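Local coordinates for uncharacterized protein (Nostoc punctiforme, PDB 2R3S), which probably transfers a methyl group, as an O-methyltransferase would from S-adenosylmethionine, to a hydroxyl oxygen of an unidentified substrate, at residues 25-30 with 91-96; 111-116 with 290-295; 181-186 with 235-240; 223-228 with 250-255; 282-287 with 327-332. All blocks are in the same frame, centred on the assembly; numbering follows the deposited sequence.

Contact 1 of 5, residues 25-30 with 91-96; sequences AAVELN and KFYVGD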
# COMPACT_ATOMS: atom_id res chain seq x y z
N ALA A 25 9.01 0.70 8.82
CA ALA A 25 9.67 1.48 9.89
C ALA A 25 9.56 0.82 11.25
O ALA A 25 10.55 0.74 11.98
CB ALA A 25 9.13 2.94 9.96
N ALA A 26 8.37 0.33 11.59
CA ALA A 26 8.17 -0.36 12.87
C ALA A 26 9.12 -1.55 13.01
O ALA A 26 9.72 -1.75 14.05
CB ALA A 26 6.67 -0.80 13.05
N VAL A 27 9.26 -2.34 11.96
CA VAL A 27 10.10 -3.53 12.01
C VAL A 27 11.59 -3.18 12.10
O VAL A 27 12.32 -3.75 12.92
CB VAL A 27 9.85 -4.48 10.81
CG1 VAL A 27 10.95 -5.51 10.73
CG2 VAL A 27 8.49 -5.16 10.95
N GLU A 28 12.01 -2.26 11.24
CA GLU A 28 13.39 -1.79 11.22
C GLU A 28 13.78 -1.16 12.55
O GLU A 28 14.92 -1.25 12.95
CB GLU A 28 13.60 -0.76 10.12
CG GLU A 28 13.54 -1.33 8.75
CD GLU A 28 13.79 -0.33 7.66
OE1 GLU A 28 13.66 0.89 7.86
OE2 GLU A 28 14.07 -0.80 6.56
N LEU A 29 12.84 -0.53 13.24
CA LEU A 29 13.15 0.13 14.51
C LEU A 29 12.94 -0.77 15.72
O LEU A 29 13.18 -0.36 16.84
CB LEU A 29 12.33 1.41 14.65
CG LEU A 29 12.68 2.54 13.69
CD1 LEU A 29 11.71 3.71 13.86
CD2 LEU A 29 14.11 2.98 13.91
N ASN A 30 12.50 -2.00 15.50
CA ASN A 30 12.24 -2.96 16.57
C ASN A 30 11.14 -2.54 17.54
O ASN A 30 11.12 -2.95 18.69
CB ASN A 30 13.53 -3.27 17.33
CG ASN A 30 14.36 -4.35 16.66
OD1 ASN A 30 14.09 -4.75 15.53
ND2 ASN A 30 15.39 -4.81 17.37
N LYS A 91 9.34 -17.16 19.08
CA LYS A 91 9.82 -18.19 18.17
C LYS A 91 9.15 -18.09 16.80
O LYS A 91 9.66 -18.62 15.83
CB LYS A 91 9.58 -19.60 18.78
N PHE A 92 8.00 -17.41 16.72
CA PHE A 92 7.21 -17.32 15.45
C PHE A 92 7.40 -15.99 14.71
O PHE A 92 6.67 -15.68 13.76
CB PHE A 92 5.74 -17.57 15.79
CG PHE A 92 5.53 -18.88 16.46
CD1 PHE A 92 5.57 -20.06 15.72
CD2 PHE A 92 5.39 -18.95 17.84
CE1 PHE A 92 5.44 -21.30 16.34
CE2 PHE A 92 5.26 -20.19 18.47
CZ PHE A 92 5.29 -21.36 17.72
N TYR A 93 8.42 -15.25 15.11
CA TYR A 93 8.78 -13.98 14.49
C TYR A 93 9.00 -14.15 13.01
O TYR A 93 9.84 -14.94 12.61
CB TYR A 93 10.05 -13.43 15.14
CG TYR A 93 10.54 -12.16 14.51
CD1 TYR A 93 9.90 -10.97 14.75
CD2 TYR A 93 11.66 -12.14 13.68
CE1 TYR A 93 10.31 -9.81 14.17
CE2 TYR A 93 12.10 -10.96 13.11
CZ TYR A 93 11.42 -9.79 13.36
OH TYR A 93 11.80 -8.59 12.82
N VAL A 94 8.26 -13.40 12.21
CA VAL A 94 8.42 -13.40 10.77
C VAL A 94 8.78 -12.02 10.21
O VAL A 94 8.89 -11.84 9.02
CB VAL A 94 7.14 -13.90 10.07
CG1 VAL A 94 6.98 -15.42 10.32
CG2 VAL A 94 5.95 -13.11 10.54
N GLY A 95 9.04 -11.07 11.07
CA GLY A 95 9.21 -9.70 10.64
C GLY A 95 10.29 -9.45 9.61
O GLY A 95 10.17 -8.52 8.85
N ASP A 96 11.34 -10.27 9.57
CA ASP A 96 12.41 -10.03 8.61
C ASP A 96 12.08 -10.52 7.21
O ASP A 96 12.90 -10.36 6.30
CB ASP A 96 13.74 -10.57 9.13
CG ASP A 96 14.23 -9.81 10.40
OD1 ASP A 96 13.73 -8.71 10.74
OD2 ASP A 96 15.12 -10.35 11.06
O HOH W 1 11.63 -6.05 14.19
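Tyr93 reaches the last turn of helix 17-28 with its hydroxyl, OH lying 3.8 Å from Val27 CG1 where the two side chains meet at a slant. Its CG is anti to the backbone N (chi1 177°), which carries the hydroxyl up to Val27. One water spans the remaining gap, donating to Val27 O at 2.7 Å and to Tyr93 OH at 2.9 Å. The hydroxyl in turn donates to Asp96 OD1 (2.8 Å), arriving from above the carboxylate plane, so it gives its proton to its own segment and reaches Val27 O only through the water. A phenylalanine here would probably break the water link to Val27 O and leave Asp96 OD1 to Arg88 alone among the partners described. Gly95 comes next: its N sits 3.4 Å above the plane of the Tyr93 ring, over the centre, while its carbonyl O approaches Val27 CG1 to 3.6 Å. Asp96 closes the segment, with OD1 more distant from Val27 CG1; that oxygen also forms a salt bridge with Arg88, whose NE is hydrogen-bonded to Asn30 OD1. Phe10 of the second subunit packs on Val27 and Val94. Asn30, with positive phi, ends the helix in a Schellman motif, and its N bonds back to Val27 O, the same oxygen that takes the water. The arrangement is thus a helix C-terminus with the segment between helices 80-85 and 98-101 laid against it, at the dimer-forming helical region found in O-methyltransferases of this family.

Contact 2 of 5, residues 111-116 with 290-295; sequences NDLTAA and VMLATT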
# COMPACT_ATOMS: atom_id res chain seq x y z
N ASN A 111 6.55 0.08 -9.28
CA ASN A 111 6.73 1.49 -9.56
C ASN A 111 6.07 1.93 -10.87
O ASN A 111 5.61 3.05 -10.96
CB ASN A 111 8.22 1.86 -9.62
CG ASN A 111 8.90 1.89 -8.24
OD1 ASN A 111 8.25 1.86 -7.19
ND2 ASN A 111 10.23 1.97 -8.25
N ASP A 112 6.06 1.08 -11.90
CA ASP A 112 5.26 1.37 -13.11
C ASP A 112 4.50 0.14 -13.55
O ASP A 112 4.88 -0.55 -14.49
CB ASP A 112 6.12 1.94 -14.25
CG ASP A 112 5.31 2.85 -15.24
OD1 ASP A 112 4.05 2.90 -15.22
OD2 ASP A 112 5.99 3.55 -16.02
N LEU A 113 3.42 -0.12 -12.85
CA LEU A 113 2.53 -1.20 -13.17
C LEU A 113 1.78 -0.86 -14.44
O LEU A 113 1.43 -1.76 -15.20
CB LEU A 113 1.59 -1.44 -11.99
CG LEU A 113 0.86 -2.76 -11.84
CD1 LEU A 113 1.81 -3.95 -11.90
CD2 LEU A 113 0.09 -2.71 -10.51
N THR A 114 1.57 0.43 -14.72
CA THR A 114 0.95 0.84 -15.98
C THR A 114 1.73 0.30 -17.16
O THR A 114 1.14 -0.22 -18.10
CB THR A 114 0.81 2.35 -16.12
OG1 THR A 114 0.09 2.88 -14.99
CG2 THR A 114 0.04 2.67 -17.41
N ALA A 115 3.06 0.42 -17.09
CA ALA A 115 3.98 -0.10 -18.09
C ALA A 115 3.82 -1.60 -18.28
O ALA A 115 3.78 -2.08 -19.41
CB ALA A 115 5.43 0.23 -17.71
N ALA A 116 3.77 -2.34 -17.17
CA ALA A 116 3.56 -3.79 -17.23
C ALA A 116 2.22 -4.18 -17.83
O ALA A 116 2.12 -5.16 -18.57
CB ALA A 116 3.71 -4.42 -15.82
N VAL A 290 1.53 -9.93 -8.84
CA VAL A 290 2.93 -10.06 -8.54
C VAL A 290 3.72 -10.61 -9.75
O VAL A 290 4.77 -10.07 -10.12
CB VAL A 290 3.16 -10.91 -7.27
CG1 VAL A 290 4.62 -11.07 -6.97
CG2 VAL A 290 2.45 -10.25 -6.07
N MSE A 291 3.16 -11.64 -10.40
CA MSE A 291 3.78 -12.22 -11.58
C MSE A 291 3.80 -11.25 -12.74
O MSE A 291 4.77 -11.21 -13.48
CB MSE A 291 3.11 -13.53 -11.96
CG MSE A 291 3.27 -14.63 -10.91
SE MSE A 291 5.16 -15.14 -10.71
CE MSE A 291 5.77 -13.84 -9.34
N LEU A 292 2.78 -10.44 -12.89
CA LEU A 292 2.80 -9.41 -13.94
C LEU A 292 3.91 -8.40 -13.69
O LEU A 292 4.61 -7.98 -14.63
CB LEU A 292 1.45 -8.69 -14.05
CG LEU A 292 1.32 -7.51 -15.03
CD1 LEU A 292 1.39 -7.93 -16.51
CD2 LEU A 292 0.05 -6.75 -14.76
N ALA A 293 4.03 -7.95 -12.44
CA ALA A 293 4.98 -6.90 -12.12
C ALA A 293 6.44 -7.34 -12.25
O ALA A 293 7.29 -6.53 -12.58
CB ALA A 293 4.71 -6.30 -10.72
N THR A 294 6.72 -8.62 -12.00
CA THR A 294 8.09 -9.04 -11.76
C THR A 294 8.68 -10.05 -12.75
O THR A 294 9.88 -10.28 -12.72
CB THR A 294 8.25 -9.66 -10.35
OG1 THR A 294 7.48 -10.86 -10.26
CG2 THR A 294 7.89 -8.67 -9.24
N THR A 295 7.84 -10.69 -13.56
CA THR A 295 8.25 -11.72 -14.51
C THR A 295 7.65 -11.37 -15.89
O THR A 295 6.67 -10.59 -15.98
CB THR A 295 7.78 -13.14 -14.10
OG1 THR A 295 6.37 -13.27 -14.33
CG2 THR A 295 8.09 -13.48 -12.63
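Leu292 faces helix 113-119 from helix 282-294, and its branches do much of the touching. Its CB heads toward the other helix, and a chi1 of 176° sets CG anti to the backbone N. CG then rests 4.0 Å from Ala116 CB. Beyond it the two methyls part: CD1 lies 3.5 Å from Ala116 O, against the backbone, while CD2 looks to Leu113 CD1 at a looser 4.4 Å. The same Leu113 methyl is closer to Ala293 CB, at 3.9 Å, so the Leu113 methyl spans Leu292 and Ala293. The contact is a buried, apolar helix-to-helix one in which alanines on both sides allow a near approach, with the CA atoms of Ala116 and Ala293 6.1 Å apart. It is also part of the dimer, as in related O-methyltransferases that pair through their helices: Ala21 of the second subunit packs on Leu113, and Met58 of that subunit on Leu292. Side-chain bonds finish the start of helix 113-119 and the end of helix 282-294. Asp112 is the N-cap of helix 113-119, its OD1 taking Ala115 N from above the carboxylate plane at 3.3 Å. At the other helix's end Thr294 OG1 donates to Val290 O (2.8 Å), and the carbonyl O of selenomethionine Met291 is gripped from opposite faces of its plane by Thr295 OG1 and Thr295 N. Outside the pair, Ala293 O accepts from Thr122 OG1, which ties the end of helix 282-294 to the loop that follows helix 113-119.

Contact 3 of 5, residues 181-186 with 235-240; sequences IAVAQH and LVLLPN. With EDO (1,2-ethanediol), chain E.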
# COMPACT_ATOMS: atom_id res chain seq x y z
N ILE A 181 14.82 -30.98 2.37
CA ILE A 181 15.40 -31.24 3.69
C ILE A 181 14.40 -31.96 4.59
O ILE A 181 14.77 -32.90 5.27
CB ILE A 181 15.91 -29.93 4.37
CG1 ILE A 181 17.18 -29.45 3.66
CG2 ILE A 181 16.21 -30.17 5.82
CD1 ILE A 181 17.48 -27.96 3.80
N ALA A 182 13.15 -31.53 4.59
CA ALA A 182 12.11 -32.22 5.38
C ALA A 182 11.87 -33.65 4.90
O ALA A 182 11.63 -34.53 5.72
CB ALA A 182 10.79 -31.42 5.39
N VAL A 183 11.89 -33.88 3.59
CA VAL A 183 11.81 -35.24 3.06
C VAL A 183 12.96 -36.05 3.69
O VAL A 183 12.75 -37.10 4.25
CB VAL A 183 11.79 -35.28 1.51
CG1 VAL A 183 11.86 -36.70 1.00
CG2 VAL A 183 10.53 -34.59 0.98
N ALA A 184 14.18 -35.51 3.66
CA ALA A 184 15.34 -36.19 4.24
C ALA A 184 15.16 -36.43 5.72
O ALA A 184 15.48 -37.52 6.21
CB ALA A 184 16.65 -35.40 3.98
N GLN A 185 14.61 -35.46 6.45
CA GLN A 185 14.39 -35.59 7.90
C GLN A 185 13.48 -36.77 8.24
O GLN A 185 13.68 -37.44 9.24
CB GLN A 185 13.78 -34.29 8.48
CG GLN A 185 13.07 -34.44 9.83
CD GLN A 185 12.22 -33.23 10.20
OE1 GLN A 185 12.39 -32.15 9.66
NE2 GLN A 185 11.30 -33.43 11.14
N HIS A 186 12.46 -37.01 7.41
CA HIS A 186 11.47 -38.08 7.69
C HIS A 186 11.75 -39.40 7.00
O HIS A 186 11.07 -40.39 7.26
CB HIS A 186 10.06 -37.59 7.35
CG HIS A 186 9.63 -36.44 8.20
ND1 HIS A 186 9.49 -36.54 9.56
CD2 HIS A 186 9.38 -35.15 7.88
CE1 HIS A 186 9.14 -35.36 10.05
NE2 HIS A 186 9.07 -34.50 9.05
N LEU A 235 10.85 -38.94 -6.47
CA LEU A 235 10.07 -37.77 -6.07
C LEU A 235 10.76 -36.51 -6.56
O LEU A 235 11.96 -36.33 -6.35
CB LEU A 235 9.93 -37.79 -4.55
CG LEU A 235 9.24 -36.65 -3.82
CD1 LEU A 235 7.81 -36.53 -4.27
CD2 LEU A 235 9.31 -36.90 -2.31
N VAL A 236 10.00 -35.67 -7.27
CA VAL A 236 10.47 -34.37 -7.77
C VAL A 236 9.59 -33.24 -7.20
O VAL A 236 8.39 -33.16 -7.47
CB VAL A 236 10.49 -34.29 -9.31
CG1 VAL A 236 11.03 -32.95 -9.78
CG2 VAL A 236 11.36 -35.44 -9.90
N LEU A 237 10.19 -32.38 -6.38
CA LEU A 237 9.49 -31.26 -5.77
C LEU A 237 9.68 -30.01 -6.62
O LEU A 237 10.79 -29.73 -7.06
CB LEU A 237 10.03 -30.99 -4.37
CG LEU A 237 10.27 -32.21 -3.49
CD1 LEU A 237 10.69 -31.76 -2.10
CD2 LEU A 237 9.02 -33.05 -3.46
N LEU A 238 8.60 -29.27 -6.84
CA LEU A 238 8.61 -27.96 -7.46
C LEU A 238 7.91 -26.91 -6.54
O LEU A 238 6.74 -26.53 -6.77
CB LEU A 238 7.90 -28.03 -8.80
CG LEU A 238 8.60 -28.70 -9.98
CD1 LEU A 238 7.58 -29.15 -11.07
CD2 LEU A 238 9.61 -27.71 -10.52
N PRO A 239 8.63 -26.43 -5.51
CA PRO A 239 8.05 -25.43 -4.62
C PRO A 239 8.19 -24.03 -5.18
O PRO A 239 9.29 -23.60 -5.47
CB PRO A 239 8.87 -25.60 -3.34
CG PRO A 239 10.02 -26.50 -3.67
CD PRO A 239 10.01 -26.76 -5.12
N ASN A 240 7.08 -23.33 -5.36
CA ASN A 240 7.06 -21.92 -5.80
C ASN A 240 7.99 -21.62 -6.99
O ASN A 240 8.69 -20.57 -7.03
CB ASN A 240 7.34 -20.96 -4.62
CG ASN A 240 6.17 -20.84 -3.66
OD1 ASN A 240 5.06 -20.47 -4.06
ND2 ASN A 240 6.42 -21.12 -2.38
C1 EDO E . 11.15 -21.65 -4.21
O1 EDO E . 11.49 -22.59 -5.29
C2 EDO E . 11.74 -20.23 -4.30
O2 EDO E . 10.98 -19.27 -5.05
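Val183 fills the space between Leu235 and Leu237, two residues whose side chains leave strand 233-239 on the same side. Each branch of the valine has its own leucine, approached tip to tip: CG1 lies 4.2 Å from Leu235 CD2, and CG2 lies 4.2 Å from Leu237 CD1. The leucines get there differently. In Leu235 the CG is anti to N (chi1 176°), whereas in Leu237 it is anti to the carbonyl carbon (chi1 -44°). The backbones stay far apart, with Val183 CA 9.6 Å from Leu235 CA, a spacing set by the side chains between them. Helix 178-186 here lies on the parallel part of the mixed sheet of a Rossmann-like methyltransferase domain. Pro166 also touches the valine, and Val159 touches Leu235. The helix's other side is looser: Gln185 is exposed and modelled in two conformers, and His186 NE2 bonds to Gln153 of helix 149-159. At the strand's end an ethanediol, probably from the crystallisation liquor, lies beside Pro239 and Asn240, with O2 in a weak bond to Asn240 O (3.3 Å). With methyl groups alone meeting methyl groups, the helix is probably held to the strand by close fit and exclusion of water, with no directional bond between the two segments.

Contact 4 of 5, residues 223-228 with 250-255; sequences SAFEVD and CEQLLR. With EDO (1,2-ethanediol), chain D.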
# COMPACT_ATOMS: atom_id res chain seq x y z
N SER A 223 20.77 -23.37 -13.86
CA SER A 223 19.39 -23.30 -14.33
C SER A 223 18.71 -24.64 -14.37
O SER A 223 19.25 -25.60 -14.90
CB SER A 223 19.35 -22.72 -15.74
OG SER A 223 18.08 -22.92 -16.30
N ALA A 224 17.48 -24.68 -13.84
CA ALA A 224 16.69 -25.90 -13.82
C ALA A 224 16.44 -26.38 -15.24
O ALA A 224 16.11 -27.53 -15.46
CB ALA A 224 15.36 -25.64 -13.10
N PHE A 225 16.59 -25.48 -16.20
CA PHE A 225 16.34 -25.78 -17.60
C PHE A 225 17.57 -26.33 -18.34
O PHE A 225 17.42 -26.97 -19.39
CB PHE A 225 15.81 -24.52 -18.31
CG PHE A 225 14.54 -23.97 -17.69
CD1 PHE A 225 13.31 -24.54 -17.97
CD2 PHE A 225 14.60 -22.92 -16.77
CE1 PHE A 225 12.15 -24.06 -17.38
CE2 PHE A 225 13.45 -22.44 -16.17
CZ PHE A 225 12.23 -23.01 -16.47
N GLU A 226 18.76 -26.10 -17.80
CA GLU A 226 20.03 -26.47 -18.48
C GLU A 226 20.75 -27.65 -17.81
O GLU A 226 21.23 -28.55 -18.49
CB GLU A 226 20.94 -25.23 -18.63
CG GLU A 226 20.32 -24.08 -19.48
N VAL A 227 20.78 -27.70 -16.48
CA VAL A 227 21.51 -28.74 -15.75
C VAL A 227 20.99 -30.11 -16.09
O VAL A 227 19.84 -30.25 -16.50
CB VAL A 227 21.47 -28.52 -14.19
CG1 VAL A 227 22.07 -27.16 -13.82
CG2 VAL A 227 20.06 -28.68 -13.64
N ASP A 228 21.84 -31.12 -15.92
CA ASP A 228 21.44 -32.51 -16.03
C ASP A 228 21.03 -32.98 -14.66
O ASP A 228 21.82 -32.90 -13.72
CB ASP A 228 22.60 -33.38 -16.55
CG ASP A 228 23.10 -32.91 -17.91
OD1 ASP A 228 22.27 -32.48 -18.74
OD2 ASP A 228 24.33 -32.95 -18.14
N CYS A 250 6.85 -24.12 -18.81
CA CYS A 250 6.52 -25.10 -17.74
C CYS A 250 6.44 -26.51 -18.33
O CYS A 250 6.82 -27.48 -17.69
CB CYS A 250 5.17 -24.78 -17.06
SG CYS A 250 5.18 -23.24 -16.07
N GLU A 251 5.89 -26.60 -19.54
CA GLU A 251 5.74 -27.88 -20.23
C GLU A 251 7.11 -28.45 -20.62
O GLU A 251 7.38 -29.61 -20.36
CB GLU A 251 4.77 -27.73 -21.42
CG GLU A 251 3.30 -27.63 -20.94
CD GLU A 251 2.26 -27.48 -22.03
OE1 GLU A 251 2.62 -27.21 -23.20
OE2 GLU A 251 1.06 -27.64 -21.71
N GLN A 252 7.97 -27.61 -21.19
CA GLN A 252 9.38 -27.96 -21.41
C GLN A 252 10.00 -28.55 -20.15
O GLN A 252 10.60 -29.63 -20.19
CB GLN A 252 10.17 -26.72 -21.85
CG GLN A 252 11.62 -26.99 -22.32
CD GLN A 252 12.43 -25.71 -22.53
OE1 GLN A 252 13.51 -25.55 -21.97
NE2 GLN A 252 11.90 -24.79 -23.34
N LEU A 253 9.78 -27.88 -19.01
CA LEU A 253 10.33 -28.35 -17.75
C LEU A 253 9.71 -29.67 -17.32
O LEU A 253 10.43 -30.56 -16.88
CB LEU A 253 10.20 -27.29 -16.64
CG LEU A 253 10.97 -27.57 -15.33
CD1 LEU A 253 12.51 -27.28 -15.46
CD2 LEU A 253 10.33 -26.80 -14.16
N LEU A 254 8.39 -29.81 -17.45
CA LEU A 254 7.72 -31.03 -16.98
C LEU A 254 8.11 -32.28 -17.80
O LEU A 254 8.09 -33.41 -17.28
CB LEU A 254 6.18 -30.84 -16.93
CG LEU A 254 5.59 -29.78 -15.95
CD1 LEU A 254 4.08 -29.70 -16.05
CD2 LEU A 254 5.99 -30.03 -14.52
N ARG A 255 8.48 -32.08 -19.07
CA ARG A 255 8.96 -33.19 -19.93
C ARG A 255 10.35 -33.66 -19.48
O ARG A 255 10.59 -34.87 -19.35
CB ARG A 255 8.98 -32.78 -21.42
CG ARG A 255 7.60 -32.89 -22.13
CD ARG A 255 7.68 -32.55 -23.65
NE ARG A 255 7.99 -31.13 -23.89
CZ ARG A 255 7.10 -30.18 -24.17
NH1 ARG A 255 5.79 -30.45 -24.27
NH2 ARG A 255 7.52 -28.93 -24.36
C1 EDO D . 16.55 -21.71 -11.50
O1 EDO D . 16.54 -22.00 -12.91
C2 EDO D . 17.81 -22.27 -10.86
O2 EDO D . 17.81 -23.70 -10.80
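Leu253 of helix 247-260 packs against Ala224 and Phe225, an apolar contact between a helix flanking the Rossmann-like sheet and the loop that follows strand 217-221. Its CD1 does most of the work, lying 3.8 Å from Phe225 CE1, 4.0 Å from Ala224 CB and 3.6 Å from Ala224 O. The ring and the leucine cross at about a right angle, and Leu253 CB meets the same CE1. Gln252 adds a looser, exposed flank: its extended chain brings OE1 to 4.1 Å from Phe225 CD1, with the amide turned 75° against the ring. Phe225 is further fixed by an edge-to-face stack with Phe245. The loop keeps its shape through an ST turn, in which Ser223 OG, turned anti to N by a chi1 of 167°, accepts from Phe225 N at 3.0 Å. With an alanine here, Phe225 N would probably lose this acceptor and the turn that presents the ring could relax. The backbone O of Ser223 accepts from both Glu226 N and Val227 N. Ala224 N donates almost straight (169°) to O1 of an ethanediol, 3.0 Å away and probably from the crystallisation liquor. Behind the contact, Leu253 touches Leu238 of strand 233-239, Lys256 one turn on along the same helix bonds Ala224 O and Val227 O, and Leu254 faces helix 303-312 through Met309 and Phe310.

Contact 5 of 5, residues 282-287 with 327-332; sequences PDAAAF and QQQVIV
Asp283 and Gln327 meet on the more solvent-exposed side of the contact, where, in one deposited conformer of the aspartate, Gln327 NE2 gives a weak bond to Asp283 OD2 (3.3 Å). The side chains pass at a slant, with carboxylate and amide planes 44° apart. Gln327 is stretched out, and its CG comes within 3.5 Å of Asp283 OD2. The aspartate is modelled in two conformers, so this weak bond, made by one of them, is itself doubtful. Deeper in, Ala284 CB sits 4.0 Å from Gln329 OE1. The chain of Gln329 folds back at chi2 (80°), and its OE1 accepts from Ile273 N, so the amide oxygen is already engaged beside the alanine methyl. This joins the start of helix 282-294 to strand 329-334, which lies antiparallel between strands 265-271 and 317-321. The reversed strand belongs to the sheet order 3-2-1-4-5-7-6 that marks the Rossmann-like class of methyltransferases. Ile65 of the second subunit packs on Pro282 and Ala285. Phe287, one turn further on, stacks with Phe272 and meets His243 edge-to-face.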
# COMPACT_ATOMS: atom_id res chain seq x y z
N PRO A 282 -8.46 -15.10 -2.02
CA PRO A 282 -7.91 -13.81 -2.38
C PRO A 282 -6.38 -13.74 -2.47
O PRO A 282 -5.88 -13.14 -3.40
CB PRO A 282 -8.44 -12.90 -1.28
CG PRO A 282 -9.68 -13.50 -0.89
CD PRO A 282 -9.44 -14.97 -0.93
N ASP A 283 -5.66 -14.29 -1.49
CA ASP A 283 -4.19 -14.25 -1.48
C ASP A 283 -3.60 -15.04 -2.65
O ASP A 283 -2.76 -14.53 -3.38
CB ASP A 283 -3.60 -14.71 -0.14
CG ASP A 283 -4.08 -16.09 0.30
OD1 ASP A 283 -4.70 -16.83 -0.50
OD2 ASP A 283 -3.83 -16.42 1.47
N ALA A 284 -4.06 -16.27 -2.87
CA ALA A 284 -3.62 -17.04 -4.05
C ALA A 284 -3.87 -16.29 -5.34
O ALA A 284 -2.99 -16.21 -6.20
CB ALA A 284 -4.28 -18.44 -4.11
N ALA A 285 -5.07 -15.74 -5.50
CA ALA A 285 -5.47 -15.13 -6.75
C ALA A 285 -4.78 -13.78 -6.99
O ALA A 285 -4.53 -13.42 -8.15
CB ALA A 285 -6.98 -14.98 -6.81
N ALA A 286 -4.49 -13.04 -5.91
CA ALA A 286 -3.80 -11.75 -6.01
C ALA A 286 -2.33 -11.91 -6.48
O ALA A 286 -1.72 -10.97 -6.96
CB ALA A 286 -3.86 -11.01 -4.68
N PHE A 287 -1.78 -13.11 -6.37
CA PHE A 287 -0.38 -13.35 -6.76
C PHE A 287 -0.16 -13.12 -8.28
O PHE A 287 0.94 -12.80 -8.71
CB PHE A 287 0.04 -14.75 -6.30
CG PHE A 287 1.53 -14.96 -6.30
CD1 PHE A 287 2.32 -14.39 -5.34
CD2 PHE A 287 2.14 -15.72 -7.29
CE1 PHE A 287 3.69 -14.56 -5.36
CE2 PHE A 287 3.50 -15.88 -7.33
CZ PHE A 287 4.27 -15.32 -6.34
N GLN A 327 -1.40 -21.89 3.63
CA GLN A 327 -1.81 -20.83 2.69
C GLN A 327 -1.80 -21.26 1.21
O GLN A 327 -2.66 -20.85 0.44
CB GLN A 327 -0.93 -19.58 2.84
CG GLN A 327 -1.08 -18.54 1.70
CD GLN A 327 -0.12 -17.37 1.81
OE1 GLN A 327 0.97 -17.48 2.35
NE2 GLN A 327 -0.54 -16.23 1.28
N GLN A 328 -0.81 -22.04 0.82
CA GLN A 328 -0.68 -22.43 -0.59
C GLN A 328 -1.22 -23.85 -0.81
O GLN A 328 -1.63 -24.52 0.14
CB GLN A 328 0.77 -22.28 -1.04
CG GLN A 328 1.41 -20.96 -0.60
CD GLN A 328 2.73 -20.69 -1.30
OE1 GLN A 328 3.72 -20.34 -0.66
NE2 GLN A 328 2.74 -20.86 -2.60
N GLN A 329 -1.24 -24.29 -2.07
CA GLN A 329 -1.93 -25.53 -2.46
C GLN A 329 -0.92 -26.51 -3.08
O GLN A 329 0.14 -26.07 -3.56
CB GLN A 329 -3.04 -25.21 -3.45
CG GLN A 329 -4.20 -24.34 -2.91
CD GLN A 329 -3.89 -22.81 -2.83
OE1 GLN A 329 -3.12 -22.25 -3.62
NE2 GLN A 329 -4.54 -22.15 -1.89
N VAL A 330 -1.25 -27.81 -3.06
CA VAL A 330 -0.38 -28.86 -3.66
C VAL A 330 -1.05 -29.62 -4.84
O VAL A 330 -2.24 -29.90 -4.79
CB VAL A 330 0.15 -29.86 -2.58
CG1 VAL A 330 0.68 -31.10 -3.21
CG2 VAL A 330 1.23 -29.21 -1.70
N ILE A 331 -0.30 -29.87 -5.91
CA ILE A 331 -0.69 -30.82 -6.96
C ILE A 331 0.29 -32.01 -6.96
O ILE A 331 1.49 -31.80 -7.07
CB ILE A 331 -0.66 -30.17 -8.36
CG1 ILE A 331 -1.73 -29.10 -8.47
CG2 ILE A 331 -0.86 -31.19 -9.47
CD1 ILE A 331 -1.57 -28.24 -9.67
N VAL A 332 -0.21 -33.23 -6.81
CA VAL A 332 0.60 -34.43 -7.05
C VAL A 332 0.34 -34.96 -8.45
O VAL A 332 -0.83 -35.19 -8.82
CB VAL A 332 0.32 -35.52 -6.03
CG1 VAL A 332 1.18 -36.75 -6.32
CG2 VAL A 332 0.55 -34.98 -4.60

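From the N terminus, contact 1 closes first, tying helix 17-28 to residues 91-96 before contact 2 opens. Contact 2 then spans the longest stretch of chain, from helix 113-119 to helix 282-294, and contacts 3 and 4 both lie within it. These two cross each other, and they touch through Leu238 of strand 233-239 against Leu253 and Leu254 of helix 247-260. Contact 5 crosses contact 2, sharing helix 282-294 and carrying it to strand 329-334; it meets contact 3 where Asn240 OD1 and Gln328 NE2 probably bond. Contacts 1, 2 and 5 reach the second subunit, whereas contacts 3 and 4 stay around the sheet.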